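Local coordinates for protein charybdin (Charybdis maritima, PDB 2B7U) that is a plant ribosome-inactivating protein, a single chain in which a mixed beta-sheet lies against a group of helices, at residues I128-N136 with N181-Q192; L111-A121 with R154-Q163. All coordinates share one frame; numbering follows the deposited sequence. Where two conformers were deposited one is given.

Contact 1: residues I128-N136 with N181-Q192; sequences ILDISYNKN and NLESSEPVKLPQ
Ser132 holds its OG opposite its own backbone N (chi1 179°), which turns the hydroxyl to Val188. Asn134 sets CG between its backbone N and carbonyl carbon (chi1 63°), which folds the amide back toward the helix start, with OD1 capping Ala137 N and ND2 toward Glu186 O. In this ribosome-inactivating protein fold the contact joins the connection running from the 3-10 turn 128-130 into helix 135-147, with Asn134 as N-cap, to the irregular chain between helices 172-180 and 192-199. Ser132 OG accepts from Val188 N at 3.3 Å. Tyr133 N donates to Val188 O at 2.9 Å. Both backbone polar groups of Val188 are thus held. Asn134 ND2 reaches Glu186 O in a weak, bent bond of 3.1 Å, and Asn134 CB lies 3.5 Å from Val188 CG2.

Lys135 N donates to Leu182 O at 3.0 Å. A water bridging Asn136 N and Ser184 O also donates to Leu182 O, so two donors grip that carbonyl. The extended Lys135 chain carries NZ to the carbonyls of Glu17 and Leu19, alongside Glu183, whose charge probably adds a long-range attraction. At the far end a water accepts from Leu190 N and also reaches Ile131 O. Beside it, Leu129 CD2 lies 4.0 Å from Leu190 CD2, and Tyr133 CE1 lies 4.0 Å from Leu190 CB. The Tyr133 ring is tethered where Tyr133 OH donates to Ile128 O at 2.7 Å.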
# COMPACT_ATOMS: atom_id res chain seq x y z
N ILE A 128 -14.70 3.80 -0.93
CA ILE A 128 -13.40 3.86 -1.62
C ILE A 128 -13.59 4.21 -3.10
O ILE A 128 -12.82 5.00 -3.66
CB ILE A 128 -12.58 2.54 -1.45
CG1 ILE A 128 -11.63 2.64 -0.25
CG2 ILE A 128 -11.70 2.22 -2.66
CD1 ILE A 128 -12.29 2.95 1.02
N LEU A 129 -14.63 3.66 -3.71
CA LEU A 129 -14.89 3.88 -5.13
C LEU A 129 -15.48 5.26 -5.44
O LEU A 129 -15.58 5.61 -6.62
CB LEU A 129 -15.79 2.77 -5.68
CG LEU A 129 -15.20 1.36 -5.65
CD1 LEU A 129 -16.17 0.35 -6.25
CD2 LEU A 129 -13.84 1.27 -6.36
N ASP A 130 -15.84 6.03 -4.42
CA ASP A 130 -16.47 7.34 -4.62
C ASP A 130 -15.51 8.48 -4.30
O ASP A 130 -15.90 9.65 -4.28
CB ASP A 130 -17.75 7.45 -3.78
CG ASP A 130 -18.90 6.61 -4.34
OD1 ASP A 130 -18.95 6.35 -5.57
OD2 ASP A 130 -19.79 6.20 -3.54
N ILE A 131 -14.26 8.12 -4.04
CA ILE A 131 -13.21 9.07 -3.71
C ILE A 131 -12.34 9.31 -4.94
O ILE A 131 -12.10 8.40 -5.73
CB ILE A 131 -12.37 8.52 -2.53
CG1 ILE A 131 -13.21 8.53 -1.25
CG2 ILE A 131 -11.07 9.31 -2.34
CD1 ILE A 131 -12.59 7.81 -0.09
N SER A 132 -11.86 10.54 -5.10
CA SER A 132 -11.04 10.87 -6.26
C SER A 132 -9.58 10.70 -5.94
O SER A 132 -9.14 11.01 -4.83
CB SER A 132 -11.29 12.32 -6.72
OG SER A 132 -10.46 12.61 -7.84
N TYR A 133 -8.82 10.20 -6.93
CA TYR A 133 -7.40 9.86 -6.75
C TYR A 133 -6.50 10.53 -7.78
O TYR A 133 -5.66 9.88 -8.39
CB TYR A 133 -7.21 8.36 -6.82
CG TYR A 133 -8.04 7.62 -5.83
CD1 TYR A 133 -9.12 6.84 -6.22
CD2 TYR A 133 -7.73 7.66 -4.49
CE1 TYR A 133 -9.87 6.16 -5.29
CE2 TYR A 133 -8.47 6.97 -3.56
CZ TYR A 133 -9.54 6.21 -3.97
OH TYR A 133 -10.28 5.55 -3.03
N ASN A 134 -6.71 11.81 -8.01
CA ASN A 134 -5.85 12.55 -8.92
C ASN A 134 -4.87 13.43 -8.12
O ASN A 134 -4.81 13.37 -6.89
CB ASN A 134 -6.68 13.32 -9.94
CG ASN A 134 -7.54 14.39 -9.33
OD1 ASN A 134 -7.48 14.66 -8.13
ND2 ASN A 134 -8.36 15.03 -10.17
N LYS A 135 -4.11 14.26 -8.82
CA LYS A 135 -3.12 15.11 -8.17
C LYS A 135 -3.78 16.10 -7.21
O LYS A 135 -3.30 16.34 -6.10
CB LYS A 135 -2.32 15.87 -9.24
CG LYS A 135 -1.21 16.75 -8.73
CD LYS A 135 -0.51 17.39 -9.91
CE LYS A 135 0.59 18.33 -9.51
NZ LYS A 135 1.32 18.85 -10.72
N ASN A 136 -4.90 16.68 -7.64
CA ASN A 136 -5.64 17.59 -6.78
C ASN A 136 -6.08 16.90 -5.48
O ASN A 136 -6.01 17.49 -4.41
CB ASN A 136 -6.83 18.20 -7.51
CG ASN A 136 -6.42 19.21 -8.60
OD1 ASN A 136 -7.10 19.35 -9.60
ND2 ASN A 136 -5.31 19.91 -8.38
N ASN A 181 -3.93 9.39 -15.35
CA ASN A 181 -5.06 10.27 -15.03
C ASN A 181 -4.69 11.37 -14.03
O ASN A 181 -5.53 12.18 -13.63
CB ASN A 181 -6.21 9.43 -14.48
CG ASN A 181 -6.91 8.60 -15.56
OD1 ASN A 181 -7.59 9.15 -16.43
ND2 ASN A 181 -6.75 7.28 -15.51
N LEU A 182 -3.41 11.44 -13.69
CA LEU A 182 -2.95 12.22 -12.55
C LEU A 182 -3.21 13.72 -12.67
O LEU A 182 -3.70 14.35 -11.74
CB LEU A 182 -1.45 11.97 -12.35
CG LEU A 182 -0.82 12.51 -11.08
CD1 LEU A 182 -1.28 11.74 -9.85
CD2 LEU A 182 0.67 12.45 -11.24
N GLU A 183 -2.90 14.28 -13.83
CA GLU A 183 -3.00 15.73 -14.01
C GLU A 183 -4.38 16.18 -14.49
O GLU A 183 -4.58 17.36 -14.80
CB GLU A 183 -1.91 16.20 -14.97
CG GLU A 183 -0.50 15.95 -14.44
CD GLU A 183 0.54 16.80 -15.14
OE1 GLU A 183 0.69 17.99 -14.77
OE2 GLU A 183 1.21 16.28 -16.06
N SER A 184 -5.34 15.25 -14.52
CA SER A 184 -6.70 15.55 -14.93
C SER A 184 -7.36 16.52 -13.96
O SER A 184 -7.15 16.44 -12.74
CB SER A 184 -7.53 14.26 -15.00
OG SER A 184 -8.87 14.54 -15.39
N SER A 185 -8.16 17.44 -14.50
CA SER A 185 -8.92 18.40 -13.70
C SER A 185 -10.23 17.80 -13.16
O SER A 185 -10.81 18.34 -12.21
CB SER A 185 -9.23 19.65 -14.53
OG SER A 185 -9.94 19.33 -15.72
N GLU A 186 -10.69 16.70 -13.76
CA GLU A 186 -11.89 16.01 -13.30
C GLU A 186 -11.48 14.84 -12.41
O GLU A 186 -10.32 14.40 -12.46
CB GLU A 186 -12.72 15.50 -14.49
CG GLU A 186 -13.62 16.56 -15.16
CD GLU A 186 -14.68 15.95 -16.09
OE1 GLU A 186 -15.18 14.83 -15.79
OE2 GLU A 186 -15.01 16.59 -17.11
N PRO A 187 -12.41 14.34 -11.59
CA PRO A 187 -12.14 13.20 -10.73
C PRO A 187 -11.61 11.96 -11.46
O PRO A 187 -12.02 11.66 -12.59
CB PRO A 187 -13.51 12.89 -10.12
CG PRO A 187 -14.23 14.17 -10.14
CD PRO A 187 -13.79 14.83 -11.41
N VAL A 188 -10.70 11.26 -10.79
CA VAL A 188 -10.17 10.01 -11.27
C VAL A 188 -10.67 8.96 -10.30
O VAL A 188 -10.30 9.00 -9.12
CB VAL A 188 -8.64 10.02 -11.28
CG1 VAL A 188 -8.08 8.65 -11.64
CG2 VAL A 188 -8.14 11.09 -12.24
N LYS A 189 -11.53 8.07 -10.76
CA LYS A 189 -12.03 6.98 -9.92
C LYS A 189 -11.21 5.72 -10.12
O LYS A 189 -10.57 5.54 -11.16
CB LYS A 189 -13.51 6.67 -10.19
CG LYS A 189 -13.79 5.89 -11.48
CD LYS A 189 -15.11 5.13 -11.39
CE LYS A 189 -15.47 4.44 -12.71
NZ LYS A 189 -14.49 3.40 -13.13
N LEU A 190 -11.24 4.85 -9.12
CA LEU A 190 -10.61 3.54 -9.23
C LEU A 190 -11.62 2.59 -9.86
O LEU A 190 -12.71 2.46 -9.33
CB LEU A 190 -10.25 3.06 -7.83
CG LEU A 190 -9.63 1.67 -7.69
CD1 LEU A 190 -8.15 1.70 -8.03
CD2 LEU A 190 -9.83 1.17 -6.28
N PRO A 191 -11.27 1.92 -10.98
CA PRO A 191 -12.17 0.92 -11.55
C PRO A 191 -12.48 -0.19 -10.55
O PRO A 191 -11.61 -0.61 -9.82
CB PRO A 191 -11.38 0.38 -12.74
CG PRO A 191 -10.43 1.47 -13.09
CD PRO A 191 -10.05 2.08 -11.80
N GLN A 192 -13.73 -0.66 -10.53
CA GLN A 192 -14.15 -1.67 -9.56
C GLN A 192 -13.31 -2.94 -9.66
O GLN A 192 -13.03 -3.59 -8.65
CB GLN A 192 -15.65 -1.99 -9.70
CG GLN A 192 -16.21 -2.77 -8.50
CD GLN A 192 -17.73 -2.75 -8.44
OE1 GLN A 192 -18.32 -2.80 -7.35
NE2 GLN A 192 -18.37 -2.69 -9.59
O HOH W 1 -12.68 5.96 -7.01
O HOH W 2 -5.48 16.66 -10.69

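Contact 2: residues L111-A121 with R154-Q163; sequences LEFGPSYEELA and RARSLIVVSQ
Leu120 and Ile159 form the middle of this helix-to-helix contact in the ribosome-inactivating protein fold. The short segments 117-121 and 154-163 run roughly antiparallel, at 141°, with axes 9.6 Å apart. Their apolar contacts centre on Leu120. Leu120 CB lies 3.7 Å from Ile159 CG1, and the two side chains slide past each other in opposite directions. Leu120 CD2 meets Leu158 CB at 4.2 Å, the two chains crossing at about a right angle.

The first aromatic group is Phe113, from the loop that leads into the helix. Ala155 CB sits over one face of its ring, 4.0 Å from Phe113 CZ and offset toward the rim. Leu111 CB covers the opposite face. Leu158 CD1 comes in at the edge, in the ring plane, 3.8 Å from Phe113 CE1. The phenyl group is therefore packed on both faces and at one edge.

Tyr117 carries the polar end. Gln163 bends at chi2 (-73°) and brings its NE2 over the face of the tyrosine ring, 3.1 Å from Tyr117 CZ. The amide and ring planes are 39° apart. Gln163 NE2 is hydrogen-bonded to Glu199. Tyr117 OH is hydrogen-bonded to Glu167 OE2 and lies 2.8 Å from Ser162 OG.

Ser116 OG, at the N-cap, accepts from Glu119 N. Separately, Gly114 N donates to Glu119 OE1 at 2.7 Å, tying the preceding loop to the helix.

Helix 151-170 packs against helix 135-147, strand 80-84 and helix 117-124. Its Leu158 touches Leu145, Leu80 and Tyr83, while its Ala155 and Ile159 pack on the end of helix 117-124. On the sheet side, Leu111 makes backbone bonds to Glu93.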
# COMPACT_ATOMS: atom_id res chain seq x y z
N LEU A 111 -6.02 6.35 16.69
CA LEU A 111 -7.21 6.73 15.92
C LEU A 111 -8.32 5.73 16.20
O LEU A 111 -8.08 4.62 16.72
CB LEU A 111 -6.88 6.71 14.43
CG LEU A 111 -5.81 7.71 14.01
CD1 LEU A 111 -5.24 7.36 12.64
CD2 LEU A 111 -6.39 9.12 14.02
N GLU A 112 -9.54 6.11 15.84
CA GLU A 112 -10.72 5.28 16.08
C GLU A 112 -10.97 4.29 14.95
O GLU A 112 -12.08 3.80 14.78
CB GLU A 112 -11.96 6.17 16.26
CG GLU A 112 -11.81 7.12 17.43
CD GLU A 112 -13.04 8.00 17.66
OE1 GLU A 112 -12.88 9.09 18.26
OE2 GLU A 112 -14.16 7.58 17.28
N PHE A 113 -9.94 3.98 14.18
CA PHE A 113 -10.07 3.06 13.08
C PHE A 113 -8.75 2.39 12.75
O PHE A 113 -7.69 2.89 13.11
CB PHE A 113 -10.64 3.78 11.83
CG PHE A 113 -9.91 5.06 11.45
CD1 PHE A 113 -8.84 5.03 10.58
CD2 PHE A 113 -10.32 6.28 11.96
CE1 PHE A 113 -8.17 6.22 10.21
CE2 PHE A 113 -9.66 7.47 11.62
CZ PHE A 113 -8.59 7.43 10.74
N GLY A 114 -8.86 1.23 12.12
CA GLY A 114 -7.73 0.50 11.59
C GLY A 114 -7.54 0.80 10.12
O GLY A 114 -8.29 1.59 9.56
N PRO A 115 -6.51 0.19 9.50
CA PRO A 115 -6.14 0.40 8.11
C PRO A 115 -6.99 -0.32 7.06
O PRO A 115 -6.82 -0.07 5.85
CB PRO A 115 -4.69 -0.13 8.08
CG PRO A 115 -4.67 -1.20 9.08
CD PRO A 115 -5.59 -0.74 10.17
N SER A 116 -7.92 -1.17 7.47
CA SER A 116 -8.71 -1.87 6.46
C SER A 116 -9.63 -0.86 5.80
O SER A 116 -10.05 0.11 6.44
CB SER A 116 -9.52 -3.00 7.06
OG SER A 116 -10.65 -2.54 7.76
N TYR A 117 -9.93 -1.07 4.52
CA TYR A 117 -10.82 -0.14 3.81
C TYR A 117 -12.26 -0.15 4.33
O TYR A 117 -12.92 0.88 4.26
CB TYR A 117 -10.79 -0.37 2.29
CG TYR A 117 -9.47 -0.05 1.68
CD1 TYR A 117 -8.75 -1.02 1.00
CD2 TYR A 117 -8.92 1.23 1.81
CE1 TYR A 117 -7.53 -0.73 0.45
CE2 TYR A 117 -7.68 1.55 1.26
CZ TYR A 117 -6.99 0.55 0.58
OH TYR A 117 -5.75 0.84 0.04
N GLU A 118 -12.72 -1.26 4.89
CA GLU A 118 -14.02 -1.29 5.55
C GLU A 118 -14.06 -0.27 6.69
O GLU A 118 -15.02 0.50 6.81
CB GLU A 118 -14.31 -2.70 6.09
CG GLU A 118 -15.60 -2.86 6.87
CD GLU A 118 -15.89 -4.33 7.19
OE1 GLU A 118 -15.01 -5.20 7.00
OE2 GLU A 118 -17.02 -4.63 7.64
N GLU A 119 -13.00 -0.27 7.51
CA GLU A 119 -12.92 0.63 8.66
C GLU A 119 -12.65 2.06 8.24
O GLU A 119 -13.25 2.99 8.77
CB GLU A 119 -11.85 0.17 9.64
CG GLU A 119 -12.21 -1.18 10.29
CD GLU A 119 -11.60 -1.39 11.68
OE1 GLU A 119 -10.94 -0.47 12.21
OE2 GLU A 119 -11.81 -2.49 12.26
N LEU A 120 -11.77 2.24 7.25
CA LEU A 120 -11.48 3.59 6.77
C LEU A 120 -12.67 4.22 6.09
O LEU A 120 -12.95 5.39 6.30
CB LEU A 120 -10.30 3.59 5.78
CG LEU A 120 -8.90 3.48 6.37
CD1 LEU A 120 -7.94 3.12 5.23
CD2 LEU A 120 -8.43 4.73 7.11
N ALA A 121 -13.37 3.44 5.25
CA ALA A 121 -14.57 3.95 4.58
C ALA A 121 -15.66 4.35 5.58
O ALA A 121 -16.31 5.36 5.40
CB ALA A 121 -15.11 2.89 3.60
N ARG A 154 -9.44 12.94 8.10
CA ARG A 154 -8.25 12.11 8.28
C ARG A 154 -8.39 10.79 7.55
O ARG A 154 -7.49 10.38 6.80
CB ARG A 154 -7.99 11.83 9.76
CG ARG A 154 -7.61 13.06 10.56
CD ARG A 154 -7.64 12.73 12.05
NE ARG A 154 -6.86 13.71 12.82
CZ ARG A 154 -6.58 13.61 14.12
NH1 ARG A 154 -7.09 12.64 14.87
NH2 ARG A 154 -5.78 14.51 14.68
N ALA A 155 -9.52 10.13 7.75
CA ALA A 155 -9.75 8.82 7.14
C ALA A 155 -9.79 8.92 5.61
O ALA A 155 -9.19 8.09 4.89
CB ALA A 155 -11.01 8.21 7.66
N ARG A 156 -10.45 9.94 5.07
CA ARG A 156 -10.54 10.09 3.63
C ARG A 156 -9.15 10.28 3.05
O ARG A 156 -8.77 9.70 2.02
CB ARG A 156 -11.42 11.27 3.24
CG ARG A 156 -11.64 11.36 1.73
CD ARG A 156 -12.45 12.60 1.36
NE ARG A 156 -13.00 12.51 0.01
CZ ARG A 156 -12.29 12.67 -1.10
NH1 ARG A 156 -12.89 12.57 -2.30
NH2 ARG A 156 -11.00 12.94 -1.02
N SER A 157 -8.37 11.12 3.71
CA SER A 157 -7.05 11.43 3.25
C SER A 157 -6.13 10.20 3.30
O SER A 157 -5.30 10.02 2.40
CB SER A 157 -6.48 12.56 4.07
OG SER A 157 -7.26 13.73 3.91
N LEU A 158 -6.26 9.40 4.35
CA LEU A 158 -5.49 8.15 4.46
C LEU A 158 -5.88 7.14 3.37
O LEU A 158 -5.01 6.40 2.87
CB LEU A 158 -5.62 7.57 5.87
CG LEU A 158 -4.91 8.37 6.97
CD1 LEU A 158 -5.28 7.85 8.38
CD2 LEU A 158 -3.37 8.38 6.83
N ILE A 159 -7.16 7.13 2.96
CA ILE A 159 -7.56 6.31 1.83
C ILE A 159 -6.82 6.74 0.56
O ILE A 159 -6.30 5.92 -0.18
CB ILE A 159 -9.08 6.36 1.59
CG1 ILE A 159 -9.81 5.72 2.76
CG2 ILE A 159 -9.43 5.65 0.30
CD1 ILE A 159 -11.26 6.01 2.83
N VAL A 160 -6.77 8.05 0.32
CA VAL A 160 -6.09 8.53 -0.87
C VAL A 160 -4.61 8.14 -0.85
O VAL A 160 -4.06 7.64 -1.84
CB VAL A 160 -6.27 10.08 -1.02
CG1 VAL A 160 -5.39 10.61 -2.10
CG2 VAL A 160 -7.73 10.39 -1.31
N VAL A 161 -3.93 8.35 0.28
CA VAL A 161 -2.54 7.97 0.37
C VAL A 161 -2.35 6.45 0.22
O VAL A 161 -1.48 5.98 -0.53
CB VAL A 161 -1.93 8.46 1.69
CG1 VAL A 161 -0.56 7.83 1.90
CG2 VAL A 161 -1.89 9.99 1.73
N SER A 162 -3.17 5.67 0.89
CA SER A 162 -3.08 4.21 0.78
C SER A 162 -3.27 3.75 -0.66
O SER A 162 -2.53 2.88 -1.13
CB SER A 162 -4.10 3.54 1.69
OG SER A 162 -3.90 2.13 1.70
N GLN A 163 -4.26 4.30 -1.37
CA GLN A 163 -4.52 3.89 -2.74
C GLN A 163 -3.38 4.31 -3.64
O GLN A 163 -2.84 3.50 -4.41
CB GLN A 163 -5.84 4.45 -3.23
CG GLN A 163 -7.06 3.85 -2.59
CD GLN A 163 -7.31 2.44 -3.07
OE1 GLN A 163 -6.94 2.09 -4.19
NE2 GLN A 163 -7.90 1.61 -2.20

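How the contacts relate
From the N terminus the segments come in the order 111-121, 128-136, 154-163, 181-192. The two contacts therefore cross along the chain. Contact 2 closes a mostly helical loop of 32 residues that includes helix 135-147. Contact 1 closes a longer one of 44 residues, holding most of helix 135-147 together with helices 151-170 and 172-180. Their centres are about 16 Å apart, yet they touch directly. Tyr133 of contact 1 packs on Ile159 and Gln163 of contact 2, and Ile131 packs on Val160. Contact 2 joins helix 151-170 to the chain leaving the mixed sheet. Contact 1 ties the start of helix 135-147 to the connection between helices 172-180 and 192-199.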